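Response regulator aspartate phosphatase I (Bacillus subtilis subsp. subtilis, PDB 4I1A) dephosphorylates the sporulation phosphotransferase Spo0F and activates expression, excision and transfer of the mobile element ICEBs1 by inactivating its repressor ImmR. Local coordinates at residues F114-I120 against Y151-M156; L266-T270 against Y285-G289. One frame throughout, in Å; residues are numbered along the deposited sequence.

Contact 1. Residues F114-I120 against Y151-M156; sequences FRRKELI and YVYYYM
Phe114 points the CZ end of its ring into the groove between Tyr151 and Tyr155, and the three rings form an aromatic cluster. Its CZ meets CE2 of Tyr151 at 3.4 Å, coming in at the edge of the tyrosine ring. Toward Tyr155 the geometry is an offset edge-to-face (T-shaped) pair. The edge of Phe114 faces the Tyr155 ring, with planes at 87°. With CG of Phe114 anti to the backbone N (chi1 -178°), the ring also slides past Val152, CD1 of Phe114 lying 4.0 Å from CB of Val152. CD1 of Leu119 touches CD1 of Tyr155 at 3.7 Å, and its CB packs on CE of Met156.

The turn between helices 102-115 and 119-129 thus packs on the last turn of helix 139-155, in the predicted second TPR. Lys117, with positive phi, is the C' residue of a Schellman motif ending helix 102-115. Its chain crosses the hydroxyl end of Tyr155 at about a right angle, CD of Lys117 to OH of Tyr155 3.7 Å. It then folds back, and NZ of Lys117 bonds to O of Phe114 at 2.5 Å. An alanine in place of Phe114 would probably leave a gap beside the two tyrosines and their rings freer to turn. The contact is apolar and aromatic, while the lysine charge lies at the helix end, where it probably offsets the carbonyl dipoles.

Contact 2. Residues L266-T270 against Y285-G289; sequences LFTLT and YFRKG
Two antiparallel helices of the tetratricopeptide-repeat array pack here, helix 261-275 against helix 279-295. Thr270 rests on the backbone of the second helix. Its OG1 lies 3.2 Å from C of Tyr285, while its CG2 touches CB of Phe286 at 3.7 Å. The hydroxyl is near N of Phe286, but the angle is too poor for a bond. OG1 is turned back to its own helix and donates to O of Leu266 at 2.6 Å. That carbonyl also accepts from N of Thr270, and the two donors arrive from opposite faces of its plane. The buried hydroxyl is thus satisfied within the helix and fixed in rotation.

The short segments run at 160° to each other, with axes 8.7 Å apart at closest approach. Segment 285-289 falls in the predicted fifth TPR. Gly289 allows close approach: CD1 of Leu266 sits 4.0 Å from its CA, and a CB there would lie tight against CB of Leu266.

Tyr285 lays its ring against the first helix. CD2 of Leu269 stands over one face in a CH-pi contact, 3.6 Å from the centroid and 16° off the ring normal. CD2 of Leu266 meets the same ring at its edge, 3.6 Å from CD1 of Tyr285. The tyrosine CG is anti to its carbonyl carbon (chi1 -68°), which turns the ring toward helix 261-275, its edge to Leu266 and a face to Leu269. Leu251 of helix 240-257 touches Leu266, Leu269 and Tyr285, while Leu308 of helix 299-313 packs on Thr270.

How the contacts relate
Contact 1 is a surface contact and contact 2 a buried one. They hold different helices and lie on opposite sides of the chain's centre. Their centres are 31 Å apart, and they follow one another along the chain. Contact 1 joins a helix end and turn to the last turn of helix 139-155. Contact 2 joins the middles of two successive antiparallel helices. The chemistry follows the place. At 114-120 with 151-156, aromatic rings meet one another beside a lysine that bonds back to a carbonyl at its own helix end. At 266-270 with 285-289, aliphatic groups and a threonine methyl meet rings of the partner helix, a glycine lets Leu266 come close, and a threonine hydroxyl turns back to its own helix.

Contact 1. Residues F114-I120 against Y151-M156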
loop_
_atom_site.group_PDB
_atom_site.type_symbol
_atom_site.label_atom_id
_atom_site.label_comp_id
_atom_site.label_asym_id
_atom_site.label_seq_id
_atom_site.Cartn_x
_atom_site.Cartn_y
_atom_site.Cartn_z
ATOM N N PHE A 114 10.676 -17.225 3.206
ATOM C CA PHE A 114 9.848 -16.034 3.137
ATOM C C PHE A 114 8.379 -16.434 3.247
ATOM O O PHE A 114 7.579 -15.737 3.874
ATOM C CB PHE A 114 10.108 -15.249 1.848
ATOM C CG PHE A 114 9.308 -13.982 1.751
ATOM C CD1 PHE A 114 9.600 -12.895 2.564
ATOM C CD2 PHE A 114 8.247 -13.883 0.866
ATOM C CE1 PHE A 114 8.854 -11.724 2.491
ATOM C CE2 PHE A 114 7.495 -12.715 0.787
ATOM C CZ PHE A 114 7.803 -11.632 1.601
ATOM N N ARG A 115 8.042 -17.570 2.641
ATOM C CA ARG A 115 6.692 -18.119 2.700
ATOM C C ARG A 115 6.251 -18.352 4.144
ATOM O O ARG A 115 5.163 -17.937 4.545
ATOM C CB ARG A 115 6.607 -19.421 1.897
ATOM C CG ARG A 115 5.264 -20.123 1.993
ATOM C CD ARG A 115 4.148 -19.271 1.408
ATOM N NE ARG A 115 2.834 -19.807 1.743
ATOM C CZ ARG A 115 2.118 -19.424 2.796
ATOM N NH1 ARG A 115 2.587 -18.491 3.617
ATOM N NH2 ARG A 115 0.931 -19.969 3.028
ATOM N N ARG A 116 7.106 -19.000 4.928
ATOM C CA ARG A 116 6.816 -19.216 6.341
ATOM C C ARG A 116 7.176 -17.986 7.167
ATOM O O ARG A 116 7.130 -18.017 8.396
ATOM C CB ARG A 116 7.551 -20.450 6.863
ATOM C CG ARG A 116 8.638 -20.971 5.935
ATOM C CD ARG A 116 9.132 -22.344 6.377
ATOM N NE ARG A 116 9.712 -22.318 7.719
ATOM C CZ ARG A 116 10.071 -23.403 8.402
ATOM N NH1 ARG A 116 9.908 -24.610 7.874
ATOM N NH2 ARG A 116 10.587 -23.283 9.618
ATOM N N LYS A 117 7.541 -16.911 6.471
ATOM C CA LYS A 117 7.808 -15.606 7.083
ATOM C C LYS A 117 8.954 -15.606 8.092
ATOM O O LYS A 117 8.998 -14.774 9.002
ATOM C CB LYS A 117 6.532 -15.010 7.689
ATOM C CG LYS A 117 5.492 -14.629 6.643
ATOM C CD LYS A 117 6.001 -13.500 5.757
ATOM C CE LYS A 117 5.193 -13.389 4.474
ATOM N NZ LYS A 117 5.300 -14.624 3.646
ATOM N N GLU A 118 9.880 -16.542 7.924
ATOM C CA GLU A 118 11.151 -16.476 8.632
ATOM C C GLU A 118 12.074 -15.529 7.862
ATOM O O GLU A 118 12.886 -15.958 7.041
ATOM C CB GLU A 118 11.769 -17.868 8.766
ATOM C CG GLU A 118 10.959 -18.811 9.641
ATOM C CD GLU A 118 10.787 -18.288 11.055
ATOM O OE1 GLU A 118 9.633 -18.028 11.458
ATOM O OE2 GLU A 118 11.806 -18.143 11.765
ATOM N N LEU A 119 11.929 -14.235 8.133
ATOM C CA LEU A 119 12.551 -13.190 7.323
ATOM C C LEU A 119 14.077 -13.179 7.388
ATOM O O LEU A 119 14.750 -12.940 6.372
ATOM C CB LEU A 119 11.990 -11.823 7.719
ATOM C CG LEU A 119 10.465 -11.757 7.616
ATOM C CD1 LEU A 119 9.919 -10.454 8.189
ATOM C CD2 LEU A 119 10.026 -11.952 6.167
ATOM N N ILE A 120 14.610 -13.426 8.583
ATOM C CA ILE A 120 16.054 -13.481 8.782
ATOM C C ILE A 120 16.650 -14.611 7.946
ATOM O O ILE A 120 17.661 -14.419 7.268
ATOM C CB ILE A 120 16.426 -13.615 10.294
ATOM C CG1 ILE A 120 17.054 -12.322 10.811
ATOM C CG2 ILE A 120 17.403 -14.755 10.541
ATOM C CD1 ILE A 120 16.251 -11.076 10.526
ATOM N N TYR A 151 11.884 -7.588 -2.511
ATOM C CA TYR A 151 10.591 -7.834 -1.890
ATOM C C TYR A 151 10.685 -8.177 -0.398
ATOM O O TYR A 151 9.931 -7.637 0.410
ATOM C CB TYR A 151 9.842 -8.928 -2.646
ATOM C CG TYR A 151 8.375 -8.991 -2.306
ATOM C CD1 TYR A 151 7.479 -8.072 -2.839
ATOM C CD2 TYR A 151 7.884 -9.964 -1.445
ATOM C CE1 TYR A 151 6.129 -8.123 -2.523
ATOM C CE2 TYR A 151 6.538 -10.022 -1.124
ATOM C CZ TYR A 151 5.663 -9.101 -1.665
ATOM O OH TYR A 151 4.323 -9.164 -1.346
ATOM N N VAL A 152 11.590 -9.076 -0.020
ATOM C CA VAL A 152 11.741 -9.378 1.400
ATOM C C VAL A 152 12.207 -8.118 2.146
ATOM O O VAL A 152 11.721 -7.811 3.236
ATOM C CB VAL A 152 12.684 -10.589 1.658
ATOM C CG1 VAL A 152 13.924 -10.484 0.830
ATOM C CG2 VAL A 152 13.047 -10.695 3.155
ATOM N N TYR A 153 13.129 -7.379 1.531
ATOM C CA TYR A 153 13.596 -6.115 2.074
ATOM C C TYR A 153 12.464 -5.104 2.231
ATOM O O TYR A 153 12.396 -4.394 3.240
ATOM C CB TYR A 153 14.725 -5.550 1.211
ATOM C CG TYR A 153 16.075 -6.102 1.594
ATOM C CD1 TYR A 153 16.441 -6.217 2.932
ATOM C CD2 TYR A 153 16.981 -6.522 0.625
ATOM C CE1 TYR A 153 17.684 -6.721 3.299
ATOM C CE2 TYR A 153 18.230 -7.034 0.981
ATOM C CZ TYR A 153 18.571 -7.131 2.318
ATOM O OH TYR A 153 19.802 -7.638 2.677
ATOM N N TYR A 154 11.572 -5.056 1.244
ATOM C CA TYR A 154 10.388 -4.207 1.309
ATOM C C TYR A 154 9.461 -4.626 2.451
ATOM O O TYR A 154 8.785 -3.791 3.053
ATOM C CB TYR A 154 9.640 -4.238 -0.027
ATOM C CG TYR A 154 8.369 -3.417 -0.052
ATOM C CD1 TYR A 154 8.402 -2.041 0.154
ATOM C CD2 TYR A 154 7.137 -4.015 -0.295
ATOM C CE1 TYR A 154 7.242 -1.284 0.138
ATOM C CE2 TYR A 154 5.965 -3.263 -0.320
ATOM C CZ TYR A 154 6.024 -1.898 -0.102
ATOM O OH TYR A 154 4.871 -1.141 -0.127
ATOM N N TYR A 155 9.436 -5.918 2.753
ATOM C CA TYR A 155 8.593 -6.424 3.831
ATOM C C TYR A 155 9.141 -5.961 5.182
ATOM O O TYR A 155 8.379 -5.635 6.090
ATOM C CB TYR A 155 8.511 -7.953 3.769
ATOM C CG TYR A 155 7.378 -8.583 4.560
ATOM C CD1 TYR A 155 7.510 -8.839 5.923
ATOM C CD2 TYR A 155 6.185 -8.944 3.940
ATOM C CE1 TYR A 155 6.478 -9.422 6.650
ATOM C CE2 TYR A 155 5.152 -9.530 4.656
ATOM C CZ TYR A 155 5.303 -9.766 6.011
ATOM O OH TYR A 155 4.276 -10.346 6.729
ATOM N N MET A 156 10.462 -5.919 5.304
ATOM C CA MET A 156 11.093 -5.513 6.553
ATOM C C MET A 156 11.343 -4.017 6.589
ATOM O O MET A 156 12.045 -3.522 7.475
ATOM C CB MET A 156 12.407 -6.256 6.736
ATOM C CG MET A 156 12.303 -7.690 6.299
ATOM S SD MET A 156 13.831 -8.571 6.562
ATOM C CE MET A 156 13.922 -8.504 8.363
#

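Contact 2. Residues L266-T270 against Y285-G289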
loop_
_atom_site.group_PDB
_atom_site.type_symbol
_atom_site.label_atom_id
_atom_site.label_comp_id
_atom_site.label_asym_id
_atom_site.label_seq_id
_atom_site.Cartn_x
_atom_site.Cartn_y
_atom_site.Cartn_z
ATOM N N LEU A 266 -12.688 1.748 -2.602
ATOM C CA LEU A 266 -13.911 2.438 -2.180
ATOM C C LEU A 266 -13.644 3.231 -0.915
ATOM O O LEU A 266 -14.192 4.317 -0.705
ATOM C CB LEU A 266 -15.069 1.453 -1.954
ATOM C CG LEU A 266 -15.740 0.948 -3.232
ATOM C CD1 LEU A 266 -16.458 -0.375 -2.973
ATOM C CD2 LEU A 266 -16.702 2.012 -3.801
ATOM N N PHE A 267 -12.787 2.689 -0.069
ATOM C CA PHE A 267 -12.455 3.377 1.159
ATOM C C PHE A 267 -11.764 4.699 0.844
ATOM O O PHE A 267 -12.181 5.765 1.323
ATOM C CB PHE A 267 -11.585 2.499 2.064
ATOM C CG PHE A 267 -11.088 3.220 3.280
ATOM C CD1 PHE A 267 -11.869 3.278 4.428
ATOM C CD2 PHE A 267 -9.861 3.886 3.267
ATOM C CE1 PHE A 267 -11.432 3.964 5.550
ATOM C CE2 PHE A 267 -9.418 4.581 4.386
ATOM C CZ PHE A 267 -10.203 4.617 5.531
ATOM N N THR A 268 -10.714 4.615 0.033
ATOM C CA THR A 268 -9.920 5.781 -0.359
ATOM C C THR A 268 -10.786 6.807 -1.087
ATOM O O THR A 268 -10.675 8.012 -0.854
ATOM C CB THR A 268 -8.722 5.356 -1.250
ATOM O OG1 THR A 268 -8.063 4.238 -0.640
ATOM C CG2 THR A 268 -7.706 6.509 -1.436
ATOM N N LEU A 269 -11.663 6.317 -1.956
ATOM C CA LEU A 269 -12.599 7.172 -2.671
ATOM C C LEU A 269 -13.512 7.908 -1.689
ATOM O O LEU A 269 -13.699 9.122 -1.794
ATOM C CB LEU A 269 -13.421 6.333 -3.653
ATOM C CG LEU A 269 -14.276 7.033 -4.712
ATOM C CD1 LEU A 269 -13.520 8.159 -5.397
ATOM C CD2 LEU A 269 -14.742 6.018 -5.741
ATOM N N THR A 270 -14.061 7.172 -0.725
ATOM C CA THR A 270 -14.945 7.756 0.275
ATOM C C THR A 270 -14.228 8.867 1.021
ATOM O O THR A 270 -14.755 9.975 1.200
ATOM C CB THR A 270 -15.393 6.707 1.325
ATOM O OG1 THR A 270 -16.045 5.609 0.675
ATOM C CG2 THR A 270 -16.338 7.334 2.345
ATOM N N TYR A 285 -20.354 6.048 -1.466
ATOM C CA TYR A 285 -19.201 5.152 -1.506
ATOM C C TYR A 285 -18.930 4.554 -0.127
ATOM O O TYR A 285 -18.391 3.453 -0.013
ATOM C CB TYR A 285 -17.960 5.878 -2.050
ATOM C CG TYR A 285 -18.082 6.240 -3.516
ATOM C CD1 TYR A 285 -18.088 5.253 -4.496
ATOM C CD2 TYR A 285 -18.195 7.565 -3.924
ATOM C CE1 TYR A 285 -18.213 5.578 -5.843
ATOM C CE2 TYR A 285 -18.315 7.898 -5.266
ATOM C CZ TYR A 285 -18.320 6.902 -6.220
ATOM O OH TYR A 285 -18.431 7.227 -7.557
ATOM N N PHE A 286 -19.306 5.288 0.917
ATOM C CA PHE A 286 -19.218 4.797 2.289
ATOM C C PHE A 286 -20.099 3.565 2.516
ATOM O O PHE A 286 -19.611 2.546 2.996
ATOM C CB PHE A 286 -19.595 5.903 3.287
ATOM C CG PHE A 286 -19.737 5.418 4.707
ATOM C CD1 PHE A 286 -18.612 5.238 5.507
ATOM C CD2 PHE A 286 -20.993 5.145 5.244
ATOM C CE1 PHE A 286 -18.740 4.780 6.822
ATOM C CE2 PHE A 286 -21.133 4.684 6.556
ATOM C CZ PHE A 286 -20.001 4.498 7.347
ATOM N N ARG A 287 -21.385 3.655 2.171
ATOM C CA ARG A 287 -22.313 2.532 2.381
ATOM C C ARG A 287 -21.939 1.336 1.531
ATOM O O ARG A 287 -22.126 0.191 1.937
ATOM C CB ARG A 287 -23.769 2.918 2.080
ATOM C CG ARG A 287 -24.313 4.026 2.971
ATOM C CD ARG A 287 -25.676 4.483 2.477
ATOM N NE ARG A 287 -26.368 5.344 3.434
ATOM C CZ ARG A 287 -26.931 6.509 3.122
ATOM N NH1 ARG A 287 -26.871 6.964 1.875
ATOM N NH2 ARG A 287 -27.552 7.221 4.055
ATOM N N LYS A 288 -21.428 1.613 0.341
ATOM C CA LYS A 288 -21.102 0.556 -0.596
ATOM C C LYS A 288 -19.844 -0.189 -0.119
ATOM O O LYS A 288 -19.779 -1.417 -0.149
ATOM C CB LYS A 288 -20.934 1.144 -2.005
ATOM C CG LYS A 288 -20.438 0.175 -3.062
ATOM C CD LYS A 288 -20.977 0.548 -4.447
ATOM C CE LYS A 288 -20.897 2.053 -4.736
ATOM N NZ LYS A 288 -21.801 2.450 -5.872
ATOM N N GLY A 289 -18.861 0.559 0.361
ATOM C CA GLY A 289 -17.616 -0.032 0.826
ATOM C C GLY A 289 -17.761 -0.757 2.148
ATOM O O GLY A 289 -17.285 -1.877 2.321
#